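Local coordinates for minor capsid protein (Cafeteriavirus-dependent mavirus, PDB 6G42) that forms, as a single jelly-roll subunit, the pentameric penton capsomer of the mavirus capsid, probably at its fivefold vertices, at residues N48-V53 and N260-I265; V164-F169 and E196-I201. All coordinates share one frame; numbering follows the deposited sequence.

Contact 1. Residues N48-V53 and N260-I265; sequences NYLLIV and NKYHNI
The carbonyl oxygen of His263 is approached twice by the strand that begins at Tyr49. Leu51 N donates to His263 O at 2.8 Å, with a nearly straight N-H...O angle of 166° and the donor in the carbonyl plane, while Leu50 CA lies 3.4 Å from the same His263 O in a weaker CA-H...O contact. The reciprocal bond runs from His263 N to Leu51 O over 2.9 Å and is more bent, at 145°. Together these two bonds make Leu51 and His263 an antiparallel hydrogen-bonded pair, next to the non-hydrogen-bonded pair Leu50 with Asn264. A third backbone bond, Ile265 N to Tyr49 O at 3.1 Å, lies next to the Leu50-Asn264 pair, its donor tilted from the carbonyl plane.

On the face that carries Leu50, the ring of Tyr262 sits between two methyls. Ile52 CD1 lies over its centre, 4.2 Å from the Tyr262 centroid, and Leu50 CD1 stands over the opposite face, offset toward the rim; both are CH-pi contacts. The Ile52 methyl gets there because CG1 is anti to the backbone N (chi1 -178°), while Ile52 CG2 packs 3.6 Å from Tyr262 CE1. Beyond this clamp the phenol hydroxyl bonds to Glu304 on strand 296-305. The Leu50 and Asn264 side chains lie side by side, pointing the same way, with Leu50 CD2 next to the amide nitrogen, and that amide bonds to the backbone of Lys6 and Tyr8 of the second subunit. On the other face, Leu51 CB meets Ile265 CD1 at 4.0 Å.

Backbone bonds thus set the pairing of the jelly-roll strands, methyls over opposite faces of Tyr262 would limit how its ring can tilt, and the Asn264 amide turns its polar end to a neighbour in the pentamer.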
loop_
_atom_site.group_PDB
_atom_site.type_symbol
_atom_site.label_atom_id
_atom_site.label_comp_id
_atom_site.label_asym_id
_atom_site.label_seq_id
_atom_site.Cartn_x
_atom_site.Cartn_y
_atom_site.Cartn_z
ATOM N N ASN C 48 -4.902 -38.784 -1.189
ATOM C CA ASN C 48 -5.040 -37.968 0.026
ATOM C C ASN C 48 -5.135 -36.494 -0.349
ATOM O O ASN C 48 -4.458 -36.046 -1.277
ATOM C CB ASN C 48 -3.839 -38.166 0.952
ATOM C CG ASN C 48 -3.831 -39.525 1.625
ATOM O OD1 ASN C 48 -4.883 -40.100 1.913
ATOM N ND2 ASN C 48 -2.639 -40.037 1.896
ATOM N N TYR C 49 -5.944 -35.743 0.398
ATOM C CA TYR C 49 -6.240 -34.343 0.074
ATOM C C TYR C 49 -6.026 -33.368 1.225
ATOM O O TYR C 49 -6.190 -33.711 2.396
ATOM C CB TYR C 49 -7.685 -34.209 -0.386
ATOM C CG TYR C 49 -7.985 -34.921 -1.676
ATOM C CD1 TYR C 49 -8.284 -36.281 -1.687
ATOM C CD2 TYR C 49 -7.981 -34.237 -2.890
ATOM C CE1 TYR C 49 -8.569 -36.943 -2.873
ATOM C CE2 TYR C 49 -8.268 -34.889 -4.083
ATOM C CZ TYR C 49 -8.562 -36.242 -4.069
ATOM O OH TYR C 49 -8.850 -36.895 -5.241
ATOM N N LEU C 50 -5.663 -32.143 0.853
ATOM C CA LEU C 50 -5.678 -30.992 1.744
ATOM C C LEU C 50 -6.857 -30.116 1.352
ATOM O O LEU C 50 -7.230 -30.080 0.188
ATOM C CB LEU C 50 -4.384 -30.195 1.601
ATOM C CG LEU C 50 -3.077 -30.930 1.896
ATOM C CD1 LEU C 50 -1.901 -30.040 1.527
ATOM C CD2 LEU C 50 -2.993 -31.345 3.359
ATOM N N LEU C 51 -7.433 -29.424 2.328
ATOM C CA LEU C 51 -8.498 -28.445 2.106
ATOM C C LEU C 51 -8.004 -27.037 2.444
ATOM O O LEU C 51 -7.455 -26.808 3.530
ATOM C CB LEU C 51 -9.708 -28.761 2.981
ATOM C CG LEU C 51 -10.807 -27.695 3.088
ATOM C CD1 LEU C 51 -11.509 -27.491 1.755
ATOM C CD2 LEU C 51 -11.805 -28.103 4.148
ATOM N N ILE C 52 -8.242 -26.102 1.525
ATOM C CA ILE C 52 -7.994 -24.674 1.760
ATOM C C ILE C 52 -9.153 -23.840 1.215
ATOM O O ILE C 52 -9.663 -24.105 0.119
ATOM C CB ILE C 52 -6.638 -24.208 1.171
ATOM C CG1 ILE C 52 -6.380 -22.734 1.484
ATOM C CG2 ILE C 52 -6.556 -24.428 -0.336
ATOM C CD1 ILE C 52 -4.913 -22.364 1.393
ATOM N N VAL C 53 -9.576 -22.852 2.006
ATOM C CA VAL C 53 -10.597 -21.895 1.599
ATOM C C VAL C 53 -9.893 -20.827 0.767
ATOM O O VAL C 53 -9.203 -19.967 1.315
ATOM C CB VAL C 53 -11.311 -21.275 2.823
ATOM C CG1 VAL C 53 -12.357 -20.239 2.403
ATOM C CG2 VAL C 53 -11.963 -22.373 3.658
ATOM N N ASN C 260 -0.020 -21.165 4.037
ATOM C CA ASN C 260 -0.038 -22.292 4.975
ATOM C C ASN C 260 -1.422 -22.797 5.420
ATOM O O ASN C 260 -1.489 -23.886 5.987
ATOM C CB ASN C 260 0.769 -21.942 6.238
ATOM C CG ASN C 260 2.266 -21.892 5.993
ATOM O OD1 ASN C 260 2.822 -22.727 5.279
ATOM N ND2 ASN C 260 2.935 -20.934 6.620
ATOM N N LYS C 261 -2.508 -22.052 5.175
ATOM C CA LYS C 261 -3.832 -22.387 5.774
ATOM C C LYS C 261 -4.541 -23.607 5.145
ATOM O O LYS C 261 -5.617 -23.507 4.545
ATOM C CB LYS C 261 -4.755 -21.157 5.855
ATOM C CG LYS C 261 -4.634 -20.420 7.179
ATOM C CD LYS C 261 -5.687 -19.334 7.363
ATOM C CE LYS C 261 -5.704 -18.808 8.796
ATOM N NZ LYS C 261 -4.374 -18.343 9.300
ATOM N N TYR C 262 -3.921 -24.766 5.352
ATOM C CA TYR C 262 -4.386 -26.047 4.856
ATOM C C TYR C 262 -4.885 -26.887 6.034
ATOM O O TYR C 262 -4.432 -26.722 7.175
ATOM C CB TYR C 262 -3.234 -26.779 4.161
ATOM C CG TYR C 262 -2.901 -26.302 2.756
ATOM C CD1 TYR C 262 -3.752 -26.577 1.687
ATOM C CD2 TYR C 262 -1.710 -25.614 2.486
ATOM C CE1 TYR C 262 -3.447 -26.163 0.397
ATOM C CE2 TYR C 262 -1.395 -25.200 1.194
ATOM C CZ TYR C 262 -2.268 -25.477 0.154
ATOM O OH TYR C 262 -1.974 -25.069 -1.128
ATOM N N HIS C 263 -5.824 -27.787 5.746
ATOM C CA HIS C 263 -6.304 -28.779 6.717
ATOM C C HIS C 263 -6.386 -30.137 6.058
ATOM O O HIS C 263 -6.774 -30.235 4.896
ATOM C CB HIS C 263 -7.672 -28.383 7.250
ATOM C CG HIS C 263 -7.650 -27.117 8.033
ATOM N ND1 HIS C 263 -7.181 -27.058 9.325
ATOM C CD2 HIS C 263 -7.998 -25.854 7.696
ATOM C CE1 HIS C 263 -7.255 -25.813 9.759
ATOM N NE2 HIS C 263 -7.751 -25.064 8.791
ATOM N N ASN C 264 -6.023 -31.179 6.799
ATOM C CA ASN C 264 -6.021 -32.542 6.267
ATOM C C ASN C 264 -7.440 -33.094 6.192
ATOM O O ASN C 264 -8.200 -32.979 7.154
ATOM C CB ASN C 264 -5.165 -33.453 7.143
ATOM C CG ASN C 264 -3.678 -33.200 6.980
ATOM O OD1 ASN C 264 -3.013 -32.707 7.896
ATOM N ND2 ASN C 264 -3.143 -33.548 5.811
ATOM N N ILE C 265 -7.791 -33.670 5.045
ATOM C CA ILE C 265 -9.024 -34.447 4.909
ATOM C C ILE C 265 -8.704 -35.878 5.341
ATOM O O ILE C 265 -7.789 -36.505 4.799
ATOM C CB ILE C 265 -9.577 -34.422 3.462
ATOM C CG1 ILE C 265 -10.000 -32.997 3.062
ATOM C CG2 ILE C 265 -10.754 -35.383 3.291
ATOM C CD1 ILE C 265 -11.157 -32.400 3.851
#

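Contact 2. Residues V164-F169 and E196-I201; sequences VDFNSF and EFLTPI
The side-chain nitrogen of Asn167 lies over the centre of the Phe197 ring, with Asn167 ND2 3.6 Å from Phe197 CZ. The amide and ring planes are 57° apart, so the amide is neither laid flat on the ring nor upright. With CG between the backbone N and the carbonyl carbon (chi1 59°), the amide folds back, and a bond from Asn167 ND2 to Val164 O at 2.8 Å holds it there, the acceptor lying in the amide plane. Asp165 OD1 approaches the edge of the same ring.

This is where helix 160-165 ends and a type I turn, Phe166 to Phe169, follows; the last helical residues and the start of the turn pack on the loop that leads into strand 201-207 of the jelly roll.

Of the apolar contacts, Val164 CG1 meets the Phe197 ring at CE2 (3.9 Å), while a single methyl, Leu198 CD2, lies against both Asp165 CB at 3.8 Å and Phe166 CZ at 4.2 Å.

No hydrogen bond joins the segments directly. Polar linkage comes through Lys60 of the second subunit, whose NZ forms a salt bridge with Asp165 OD1 and a hydrogen bond with Phe197 O, while Asp165 OD2 pairs with Tyr73 OH.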
loop_
_atom_site.group_PDB
_atom_site.type_symbol
_atom_site.label_atom_id
_atom_site.label_comp_id
_atom_site.label_asym_id
_atom_site.label_seq_id
_atom_site.Cartn_x
_atom_site.Cartn_y
_atom_site.Cartn_z
ATOM N N VAL C 164 -7.488 3.335 28.764
ATOM C CA VAL C 164 -6.935 2.427 27.756
ATOM C C VAL C 164 -7.657 2.577 26.413
ATOM O O VAL C 164 -7.010 2.767 25.376
ATOM C CB VAL C 164 -6.929 0.952 28.243
ATOM C CG1 VAL C 164 -6.466 0.002 27.145
ATOM C CG2 VAL C 164 -6.000 0.795 29.436
ATOM N N ASP C 165 -8.986 2.509 26.433
ATOM C CA ASP C 165 -9.771 2.537 25.192
ATOM C C ASP C 165 -9.839 3.908 24.513
ATOM O O ASP C 165 -10.135 3.977 23.319
ATOM C CB ASP C 165 -11.173 1.971 25.428
ATOM C CG ASP C 165 -11.166 0.462 25.672
ATOM O OD1 ASP C 165 -10.086 -0.175 25.641
ATOM O OD2 ASP C 165 -12.255 -0.100 25.895
ATOM N N PHE C 166 -9.557 4.979 25.251
ATOM C CA PHE C 166 -9.415 6.330 24.667
ATOM C C PHE C 166 -8.023 6.908 24.980
ATOM O O PHE C 166 -7.880 8.061 25.382
ATOM C CB PHE C 166 -10.545 7.246 25.152
ATOM C CG PHE C 166 -11.922 6.694 24.889
ATOM C CD1 PHE C 166 -12.539 5.850 25.805
ATOM C CD2 PHE C 166 -12.598 7.000 23.718
ATOM C CE1 PHE C 166 -13.801 5.331 25.562
ATOM C CE2 PHE C 166 -13.865 6.489 23.475
ATOM C CZ PHE C 166 -14.467 5.653 24.400
ATOM N N ASN C 167 -7.010 6.076 24.744
ATOM C CA ASN C 167 -5.599 6.343 25.092
ATOM C C ASN C 167 -4.923 7.530 24.405
ATOM O O ASN C 167 -3.998 8.115 24.966
ATOM C CB ASN C 167 -4.749 5.090 24.850
ATOM C CG ASN C 167 -4.790 4.614 23.405
ATOM O OD1 ASN C 167 -4.091 5.147 22.547
ATOM N ND2 ASN C 167 -5.595 3.593 23.136
ATOM N N SER C 168 -5.372 7.873 23.204
ATOM C CA SER C 168 -4.764 8.957 22.421
ATOM C C SER C 168 -5.053 10.402 22.911
ATOM O O SER C 168 -4.545 11.358 22.324
ATOM C CB SER C 168 -5.154 8.797 20.950
ATOM O OG SER C 168 -6.543 8.560 20.814
ATOM N N PHE C 169 -5.866 10.564 23.958
ATOM C CA PHE C 169 -5.918 11.820 24.725
ATOM C C PHE C 169 -4.650 11.946 25.581
ATOM O O PHE C 169 -3.969 10.948 25.843
ATOM C CB PHE C 169 -7.150 11.869 25.644
ATOM C CG PHE C 169 -8.458 12.055 24.916
ATOM C CD1 PHE C 169 -8.766 13.271 24.305
ATOM C CD2 PHE C 169 -9.396 11.021 24.858
ATOM C CE1 PHE C 169 -9.973 13.447 23.639
ATOM C CE2 PHE C 169 -10.600 11.192 24.194
ATOM C CZ PHE C 169 -10.891 12.407 23.584
ATOM N N GLU C 196 -10.213 0.425 16.986
ATOM C CA GLU C 196 -9.641 -0.919 17.201
ATOM C C GLU C 196 -9.729 -1.418 18.656
ATOM O O GLU C 196 -9.807 -2.620 18.883
ATOM C CB GLU C 196 -8.182 -0.971 16.701
ATOM C CG GLU C 196 -7.211 -0.072 17.454
ATOM C CD GLU C 196 -5.823 -0.007 16.836
ATOM O OE1 GLU C 196 -5.306 -1.055 16.398
ATOM O OE2 GLU C 196 -5.228 1.091 16.816
ATOM N N PHE C 197 -9.701 -0.491 19.620
ATOM C CA PHE C 197 -9.866 -0.791 21.068
ATOM C C PHE C 197 -11.318 -0.966 21.530
ATOM O O PHE C 197 -11.556 -1.365 22.673
ATOM C CB PHE C 197 -9.248 0.334 21.920
ATOM C CG PHE C 197 -7.748 0.286 22.012
ATOM C CD1 PHE C 197 -6.961 0.671 20.931
ATOM C CD2 PHE C 197 -7.120 -0.116 23.191
ATOM C CE1 PHE C 197 -5.580 0.633 21.010
ATOM C CE2 PHE C 197 -5.738 -0.158 23.277
ATOM C CZ PHE C 197 -4.966 0.216 22.184
ATOM N N LEU C 198 -12.271 -0.625 20.663
ATOM C CA LEU C 198 -13.704 -0.649 20.972
ATOM C C LEU C 198 -14.463 -1.819 20.337
ATOM O O LEU C 198 -15.417 -2.333 20.926
ATOM C CB LEU C 198 -14.338 0.680 20.531
ATOM C CG LEU C 198 -13.703 1.977 21.069
ATOM C CD1 LEU C 198 -14.468 3.197 20.582
ATOM C CD2 LEU C 198 -13.632 2.005 22.587
ATOM N N THR C 199 -14.067 -2.218 19.132
ATOM C CA THR C 199 -14.725 -3.330 18.438
ATOM C C THR C 199 -14.654 -4.639 19.240
ATOM O O THR C 199 -13.568 -5.057 19.659
ATOM C CB THR C 199 -14.189 -3.560 16.999
ATOM O OG1 THR C 199 -14.870 -4.677 16.413
ATOM C CG2 THR C 199 -12.675 -3.833 16.958
ATOM N N PRO C 200 -15.813 -5.289 19.456
ATOM C CA PRO C 200 -15.814 -6.571 20.136
ATOM C C PRO C 200 -15.465 -7.742 19.219
ATOM O O PRO C 200 -15.283 -8.852 19.716
ATOM C CB PRO C 200 -17.261 -6.698 20.600
ATOM C CG PRO C 200 -18.036 -6.038 19.518
ATOM C CD PRO C 200 -17.177 -4.901 19.043
ATOM N N ILE C 201 -15.371 -7.501 17.910
ATOM C CA ILE C 201 -15.214 -8.565 16.926
ATOM C C ILE C 201 -13.742 -8.830 16.636
ATOM O O ILE C 201 -13.012 -7.928 16.213
ATOM C CB ILE C 201 -15.970 -8.225 15.628
ATOM C CG1 ILE C 201 -17.438 -7.960 15.976
ATOM C CG2 ILE C 201 -15.832 -9.356 14.601
ATOM C CD1 ILE C 201 -18.326 -7.620 14.813
#

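Both contacts are largely buried and both border the second subunit, but they hold different elements. Contact 1 joins two strands of the four-stranded antiparallel sheet, its centre about 28 Å from the centre of the chain; contact 2, its centre about 11 Å from the centre of the chain, joins a helix end to a loop. Their centres are 36 Å apart, with nearest atoms about 15 Å apart. Direct backbone hydrogen bonds define the first, which buries 530 Å², whereas the second buries 271 Å² with side-chain packing. At the subunit boundary 260-265 uses amide and indole hydrogen bonds plus one weak, long ion pair, whereas contact 2 has a true salt bridge to the second subunit.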